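Local coordinates for MaoC domain protein dehydratase (PDB 4E3E) that catalyses the reversible dehydration of beta-methylmalyl-CoA to mesaconyl-CoA in a glyoxylate assimilation cycle, at residues 171-180 with 299-309; 199-209 with 259-267. All blocks are in the same frame, centred on the assembly; numbering follows the deposited sequence.

Contact 1. Residues 171-180 with 299-309; sequences VTDLTVPYTV and MAIPGRTDIGA
R304 reaches from the connection between strands 288-300 and 307-318 to the loop 171-180, where its NH2 donates to Y178 O, 2.9 Å away and almost in the guanidinium plane. The other hydrogen of that NH2 goes to D306: R304 presents NE and NH2 side-on to the carboxylate, so each oxygen takes one N-H on its syn lone pair; R304 NH2 to D306 OD2 is 2.9 Å. A longer, weak bond of 3.3 Å runs from R304 NH1 to V176 O. D306 OD2 then uses its anti lone pair for the backbone N of V180, 3.0 Å away and nearly straight at 173°. The R304 chain bends at chi2 (-76°) and again at chi3 (-62°), which folds the guanidinium back until V176 CG1 sits over one of its faces.

The rest is apolar. I307 CD1 touches the Y178 ring at CE1 (3.7 Å), while V180 CG2 packs on CG1 of I307; the hydroxyl of Y178 is tied to S270. I301 CD1 packs against both V171 CG2 and L174 CD1, and I301 CG2 meets V176 CG2 at 3.8 Å. At the outer end T172 CG2 rests on P302 CG. P302 and R304 both lie in the type II turn from I301 to R304.

An alanine in place of R304 would probably leave D306 without its charge partner and the carbonyls of V176 and Y178 without these donors, freeing the loop to shift. This long loop, running from strand 138-149 toward helix 187-190, is thus held across a hairpin of the hot-dog sheet by packing of its side chains and by bonds to its backbone: the two-bond salt bridge holds guanidinium and carboxylate nearly coplanar, and together they serve carbonyls and an amide that side-chain packing alone could not satisfy.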
# COMPACT_ATOMS: atom_id res chain seq x y z
N VAL A 171 7.91 -35.68 3.48
CA VAL A 171 9.13 -35.07 2.97
C VAL A 171 9.38 -35.48 1.50
O VAL A 171 9.95 -34.72 0.72
CB VAL A 171 10.34 -35.38 3.90
CG1 VAL A 171 10.83 -36.82 3.75
CG2 VAL A 171 11.48 -34.41 3.65
N THR A 172 8.89 -36.66 1.12
CA THR A 172 9.02 -37.15 -0.25
C THR A 172 8.08 -36.41 -1.22
O THR A 172 8.25 -36.52 -2.42
CB THR A 172 8.76 -38.66 -0.34
OG1 THR A 172 7.55 -38.96 0.36
CG2 THR A 172 9.92 -39.44 0.30
N ASP A 173 7.12 -35.65 -0.68
CA ASP A 173 6.20 -34.84 -1.51
C ASP A 173 6.63 -33.37 -1.67
O ASP A 173 5.99 -32.62 -2.42
CB ASP A 173 4.77 -34.87 -0.95
CG ASP A 173 4.07 -36.21 -1.15
OD1 ASP A 173 4.58 -37.07 -1.90
OD2 ASP A 173 3.00 -36.41 -0.56
N LEU A 174 7.66 -32.95 -0.95
CA LEU A 174 8.07 -31.54 -0.96
C LEU A 174 8.75 -31.16 -2.26
O LEU A 174 9.60 -31.88 -2.74
CB LEU A 174 9.02 -31.24 0.20
CG LEU A 174 8.52 -31.50 1.62
CD1 LEU A 174 9.58 -31.10 2.63
CD2 LEU A 174 7.24 -30.74 1.90
N THR A 175 8.38 -30.01 -2.81
CA THR A 175 9.09 -29.42 -3.95
C THR A 175 10.29 -28.63 -3.41
O THR A 175 10.15 -27.86 -2.46
CB THR A 175 8.17 -28.50 -4.77
OG1 THR A 175 7.13 -29.30 -5.36
CG2 THR A 175 8.92 -27.80 -5.89
N VAL A 176 11.46 -28.86 -4.01
CA VAL A 176 12.70 -28.16 -3.61
C VAL A 176 13.23 -27.48 -4.88
O VAL A 176 14.09 -28.02 -5.57
CB VAL A 176 13.76 -29.14 -3.02
CG1 VAL A 176 14.99 -28.39 -2.54
CG2 VAL A 176 13.16 -29.96 -1.89
N PRO A 177 12.70 -26.28 -5.18
CA PRO A 177 12.81 -25.67 -6.51
C PRO A 177 14.09 -24.89 -6.75
O PRO A 177 14.28 -24.35 -7.84
CB PRO A 177 11.64 -24.69 -6.53
CG PRO A 177 11.44 -24.30 -5.08
CD PRO A 177 11.94 -25.43 -4.24
N TYR A 178 14.94 -24.80 -5.74
CA TYR A 178 16.21 -24.10 -5.91
C TYR A 178 17.36 -24.95 -5.37
O TYR A 178 17.13 -26.01 -4.78
CB TYR A 178 16.16 -22.72 -5.25
CG TYR A 178 15.59 -22.70 -3.86
CD1 TYR A 178 16.38 -23.01 -2.76
CD2 TYR A 178 14.25 -22.37 -3.64
CE1 TYR A 178 15.85 -22.98 -1.47
CE2 TYR A 178 13.71 -22.34 -2.36
CZ TYR A 178 14.52 -22.65 -1.28
OH TYR A 178 14.00 -22.62 0.01
N THR A 179 18.58 -24.49 -5.61
CA THR A 179 19.78 -25.25 -5.25
C THR A 179 20.75 -24.33 -4.55
O THR A 179 20.92 -23.18 -4.94
CB THR A 179 20.47 -25.80 -6.50
OG1 THR A 179 19.52 -26.57 -7.25
CG2 THR A 179 21.64 -26.70 -6.11
N VAL A 180 21.43 -24.86 -3.53
CA VAL A 180 22.37 -24.07 -2.75
C VAL A 180 23.77 -24.66 -2.88
O VAL A 180 23.93 -25.88 -2.81
CB VAL A 180 21.99 -24.08 -1.25
CG1 VAL A 180 23.01 -23.29 -0.44
CG2 VAL A 180 20.61 -23.49 -1.06
N MSE A 299 14.51 -33.30 9.04
CA MSE A 299 14.39 -34.39 8.08
C MSE A 299 15.30 -34.12 6.91
O MSE A 299 15.39 -32.98 6.44
CB MSE A 299 12.92 -34.55 7.64
CG MSE A 299 11.92 -34.06 8.72
SE MSE A 299 10.06 -33.84 8.10
CE MSE A 299 9.01 -34.56 9.61
N ALA A 300 15.99 -35.16 6.43
CA ALA A 300 16.76 -35.09 5.19
C ALA A 300 15.80 -35.05 4.00
O ALA A 300 14.70 -35.61 4.07
CB ALA A 300 17.69 -36.30 5.06
N ILE A 301 16.23 -34.40 2.92
CA ILE A 301 15.46 -34.38 1.70
C ILE A 301 16.04 -35.48 0.83
O ILE A 301 17.26 -35.48 0.57
CB ILE A 301 15.54 -33.02 0.96
CG1 ILE A 301 14.97 -31.88 1.83
CG2 ILE A 301 14.80 -33.08 -0.38
CD1 ILE A 301 13.46 -31.83 1.88
N PRO A 302 15.20 -36.44 0.40
CA PRO A 302 15.65 -37.54 -0.44
C PRO A 302 16.37 -37.02 -1.67
O PRO A 302 15.85 -36.14 -2.36
CB PRO A 302 14.34 -38.24 -0.85
CG PRO A 302 13.38 -37.90 0.22
CD PRO A 302 13.76 -36.54 0.72
N GLY A 303 17.56 -37.55 -1.92
CA GLY A 303 18.34 -37.21 -3.11
C GLY A 303 19.14 -35.92 -3.04
O GLY A 303 19.84 -35.57 -4.00
N ARG A 304 19.05 -35.20 -1.91
CA ARG A 304 19.68 -33.87 -1.75
C ARG A 304 20.49 -33.77 -0.47
O ARG A 304 20.05 -34.23 0.58
CB ARG A 304 18.62 -32.76 -1.71
CG ARG A 304 17.59 -32.77 -2.83
CD ARG A 304 18.17 -32.25 -4.12
NE ARG A 304 18.60 -30.85 -4.00
CZ ARG A 304 17.87 -29.81 -4.39
NH1 ARG A 304 16.67 -30.00 -4.94
NH2 ARG A 304 18.36 -28.59 -4.26
N THR A 305 21.66 -33.13 -0.54
CA THR A 305 22.44 -32.83 0.67
C THR A 305 22.71 -31.33 0.86
O THR A 305 23.31 -30.94 1.86
CB THR A 305 23.76 -33.60 0.70
OG1 THR A 305 24.50 -33.30 -0.49
CG2 THR A 305 23.52 -35.12 0.80
N ASP A 306 22.27 -30.50 -0.10
CA ASP A 306 22.50 -29.04 -0.05
C ASP A 306 21.45 -28.28 0.77
O ASP A 306 21.69 -27.17 1.26
CB ASP A 306 22.56 -28.47 -1.48
CG ASP A 306 21.25 -28.70 -2.28
OD1 ASP A 306 20.73 -29.85 -2.30
OD2 ASP A 306 20.76 -27.72 -2.89
N ILE A 307 20.27 -28.90 0.90
CA ILE A 307 19.11 -28.34 1.57
C ILE A 307 18.46 -29.45 2.40
O ILE A 307 18.40 -30.59 1.97
CB ILE A 307 18.07 -27.80 0.55
CG1 ILE A 307 18.65 -26.61 -0.22
CG2 ILE A 307 16.79 -27.33 1.25
CD1 ILE A 307 17.80 -26.11 -1.36
N GLY A 308 17.96 -29.08 3.58
CA GLY A 308 17.24 -29.99 4.45
C GLY A 308 15.91 -29.38 4.85
O GLY A 308 15.65 -28.19 4.60
N ALA A 309 15.05 -30.19 5.47
CA ALA A 309 13.77 -29.71 5.96
C ALA A 309 13.75 -29.63 7.47
O ALA A 309 14.37 -30.45 8.16
CB ALA A 309 12.64 -30.60 5.46

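Contact 2. Residues 199-209 with 259-267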
# COMPACT_ATOMS: atom_id res chain seq x y z
N TYR A 199 20.53 -26.40 13.99
CA TYR A 199 19.29 -26.39 14.77
C TYR A 199 19.12 -27.70 15.53
O TYR A 199 19.48 -28.77 15.03
CB TYR A 199 18.11 -26.05 13.85
CG TYR A 199 18.07 -24.58 13.52
CD1 TYR A 199 18.79 -24.07 12.44
CD2 TYR A 199 17.35 -23.68 14.33
CE1 TYR A 199 18.78 -22.71 12.16
CE2 TYR A 199 17.34 -22.32 14.06
CZ TYR A 199 18.04 -21.85 12.97
OH TYR A 199 18.02 -20.51 12.70
N GLU A 200 18.61 -27.61 16.76
CA GLU A 200 18.43 -28.76 17.62
C GLU A 200 16.96 -29.10 17.73
O GLU A 200 16.14 -28.24 18.08
CB GLU A 200 19.00 -28.49 19.02
CG GLU A 200 20.51 -28.32 19.05
CD GLU A 200 20.99 -27.51 20.24
OE1 GLU A 200 20.46 -27.70 21.37
OE2 GLU A 200 21.91 -26.69 20.06
N VAL A 201 16.61 -30.36 17.43
CA VAL A 201 15.22 -30.82 17.52
C VAL A 201 14.76 -30.65 18.97
O VAL A 201 15.47 -31.04 19.90
CB VAL A 201 15.10 -32.29 17.07
CG1 VAL A 201 13.70 -32.82 17.33
CG2 VAL A 201 15.47 -32.43 15.59
N GLY A 202 13.62 -30.03 19.14
CA GLY A 202 13.10 -29.71 20.44
C GLY A 202 13.46 -28.35 20.99
O GLY A 202 12.89 -27.91 21.93
N GLU A 203 14.37 -27.67 20.34
CA GLU A 203 14.74 -26.36 20.78
C GLU A 203 13.64 -25.36 20.55
O GLU A 203 12.90 -25.46 19.61
CB GLU A 203 16.06 -25.91 20.18
CG GLU A 203 15.98 -24.90 19.10
CD GLU A 203 17.34 -24.46 18.63
OE1 GLU A 203 17.83 -25.00 17.66
OE2 GLU A 203 17.90 -23.56 19.23
N LYS A 204 13.54 -24.40 21.44
CA LYS A 204 12.55 -23.35 21.36
C LYS A 204 13.22 -22.02 21.15
O LYS A 204 14.24 -21.75 21.72
CB LYS A 204 11.69 -23.31 22.60
CG LYS A 204 10.96 -24.60 22.85
CD LYS A 204 9.84 -24.41 23.82
CE LYS A 204 9.70 -25.64 24.68
NZ LYS A 204 8.28 -25.96 24.81
N ILE A 205 12.62 -21.21 20.29
CA ILE A 205 13.20 -19.94 19.87
C ILE A 205 12.23 -18.78 20.11
O ILE A 205 11.14 -18.74 19.52
CB ILE A 205 13.55 -19.98 18.37
CG1 ILE A 205 14.45 -21.18 18.08
CG2 ILE A 205 14.21 -18.67 17.94
CD1 ILE A 205 14.59 -21.49 16.60
N ASP A 206 12.62 -17.84 20.96
CA ASP A 206 11.83 -16.64 21.24
C ASP A 206 12.18 -15.61 20.17
O ASP A 206 13.32 -15.17 20.10
CB ASP A 206 12.19 -16.13 22.64
CG ASP A 206 11.36 -14.93 23.07
OD1 ASP A 206 10.65 -14.32 22.25
OD2 ASP A 206 11.44 -14.58 24.27
N HIS A 207 11.21 -15.22 19.34
CA HIS A 207 11.47 -14.26 18.25
C HIS A 207 11.55 -12.82 18.69
O HIS A 207 11.90 -11.94 17.89
CB HIS A 207 10.50 -14.46 17.09
CG HIS A 207 10.55 -15.84 16.51
ND1 HIS A 207 11.70 -16.39 16.05
CD2 HIS A 207 9.56 -16.81 16.38
CE1 HIS A 207 11.45 -17.64 15.62
NE2 HIS A 207 10.15 -17.90 15.82
N VAL A 208 11.24 -12.59 19.98
CA VAL A 208 11.48 -11.31 20.67
C VAL A 208 10.52 -10.18 20.25
O VAL A 208 9.77 -9.65 21.10
CB VAL A 208 12.97 -10.84 20.58
CG1 VAL A 208 13.16 -9.52 21.31
CG2 VAL A 208 13.91 -11.90 21.17
N ASP A 209 10.53 -9.79 18.98
CA ASP A 209 9.78 -8.61 18.54
C ASP A 209 8.26 -8.76 18.68
O ASP A 209 7.70 -9.84 18.48
CB ASP A 209 10.12 -8.25 17.08
CG ASP A 209 11.61 -7.98 16.87
OD1 ASP A 209 12.42 -8.95 16.85
OD2 ASP A 209 11.97 -6.80 16.70
N SER A 259 6.98 -13.52 9.46
CA SER A 259 7.88 -12.38 9.39
C SER A 259 8.72 -12.26 10.67
O SER A 259 9.94 -12.17 10.59
CB SER A 259 7.09 -11.10 9.15
OG SER A 259 8.01 -10.03 9.03
N LEU A 260 8.08 -12.29 11.83
CA LEU A 260 8.78 -12.25 13.11
C LEU A 260 9.79 -13.39 13.29
O LEU A 260 10.86 -13.20 13.90
CB LEU A 260 7.77 -12.34 14.25
CG LEU A 260 6.78 -11.19 14.44
CD1 LEU A 260 5.74 -11.58 15.47
CD2 LEU A 260 7.49 -9.90 14.82
N SER A 261 9.45 -14.57 12.77
CA SER A 261 10.34 -15.73 12.85
C SER A 261 11.71 -15.51 12.19
O SER A 261 12.66 -16.24 12.50
CB SER A 261 9.67 -16.99 12.27
OG SER A 261 9.86 -17.07 10.86
N PHE A 262 11.81 -14.50 11.30
CA PHE A 262 13.12 -14.13 10.70
C PHE A 262 14.19 -13.95 11.78
O PHE A 262 15.35 -14.29 11.57
CB PHE A 262 13.05 -12.85 9.85
CG PHE A 262 14.37 -12.51 9.15
CD1 PHE A 262 14.70 -13.10 7.93
CD2 PHE A 262 15.28 -11.64 9.73
CE1 PHE A 262 15.91 -12.81 7.30
CE2 PHE A 262 16.49 -11.34 9.11
CZ PHE A 262 16.81 -11.92 7.89
N ASN A 263 13.79 -13.40 12.93
CA ASN A 263 14.68 -13.30 14.06
C ASN A 263 14.80 -14.68 14.70
O ASN A 263 14.07 -15.00 15.64
CB ASN A 263 14.16 -12.26 15.09
CG ASN A 263 15.19 -11.97 16.16
OD1 ASN A 263 16.37 -12.26 15.99
ND2 ASN A 263 14.74 -11.38 17.28
N GLY A 264 15.70 -15.50 14.16
CA GLY A 264 15.97 -16.82 14.74
C GLY A 264 15.84 -17.96 13.75
O GLY A 264 16.36 -19.07 13.99
N LEU A 265 15.15 -17.70 12.64
CA LEU A 265 15.02 -18.68 11.56
C LEU A 265 15.32 -18.06 10.18
O LEU A 265 14.70 -18.43 9.19
CB LEU A 265 13.61 -19.31 11.58
CG LEU A 265 13.36 -20.31 12.71
CD1 LEU A 265 11.87 -20.53 12.93
CD2 LEU A 265 14.09 -21.63 12.45
N ALA A 266 16.29 -17.15 10.13
CA ALA A 266 16.61 -16.40 8.91
C ALA A 266 16.93 -17.28 7.69
O ALA A 266 16.59 -16.92 6.56
CB ALA A 266 17.74 -15.41 9.16
N ASN A 267 17.57 -18.43 7.90
CA ASN A 267 17.91 -19.30 6.76
C ASN A 267 16.79 -20.26 6.35
O ASN A 267 16.96 -21.05 5.40
CB ASN A 267 19.24 -20.03 6.99
CG ASN A 267 20.43 -19.10 6.81
OD1 ASN A 267 21.32 -19.04 7.67
ND2 ASN A 267 20.45 -18.36 5.72
O HOH W 1 18.94 -19.44 10.34
O HOH W 2 11.21 -10.61 14.97
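H207 fills the junction where the C-terminal end of helix 250-265 meets strand 204-212, the outermost strand of the sheet within this chain. Its ring lies flat over S261 CA, a CH-pi contact of 3.5 Å to the ring centroid and only 6° off the normal, while I205 O covers the opposite face. In the ring plane ND1 donates to N263 O (2.8 Å, 168°), and NE2 is held by S293, so both nitrogens fix the ring's rotation.

N263 answers with its side chain. With CG anti to the backbone N (chi1 -170°), ND2 reaches H207 O at 3.0 Å from above the carbonyl plane; D209 N arrives on the other face. OD1 of N263 accepts from the backbone N of N6 of the second subunit, and D209 pairs with R230 there, carrying the contact into the interface with the second subunit.

This helix of the hot-dog fold is kinked here, with N263 at the centre of an inverse gamma turn, and G264, with positive phi, passes so close to I205 CG2 that a CB would clash. Y199 OH donates to G264 O over a short 2.5 Å, and a water joins that hydroxyl to the backbone N of N267. L265 CD2 packs on Y199 CE2 at 3.7 Å.

How the contacts relate
Contacts 1 and 2 do not touch: their centres are 20 Å apart and their nearest atoms about 6 Å. They share the sheet, since strand 288-300, which leads into the hairpin of contact 1, is the neighbour of strand 204-212 in contact 2. Along the chain, both segments of contact 2 fall between 171-180 and 299-309. Contact 1 comes nearer the substrate site inferred by similarity, with the Y178 side chain about 6 Å from those of P62 and V98; in contact 2 the S261 side chain is about 10 Å from that of D64. Contact 2 borders the second subunit, whereas no other chain of the assembly touches contact 1.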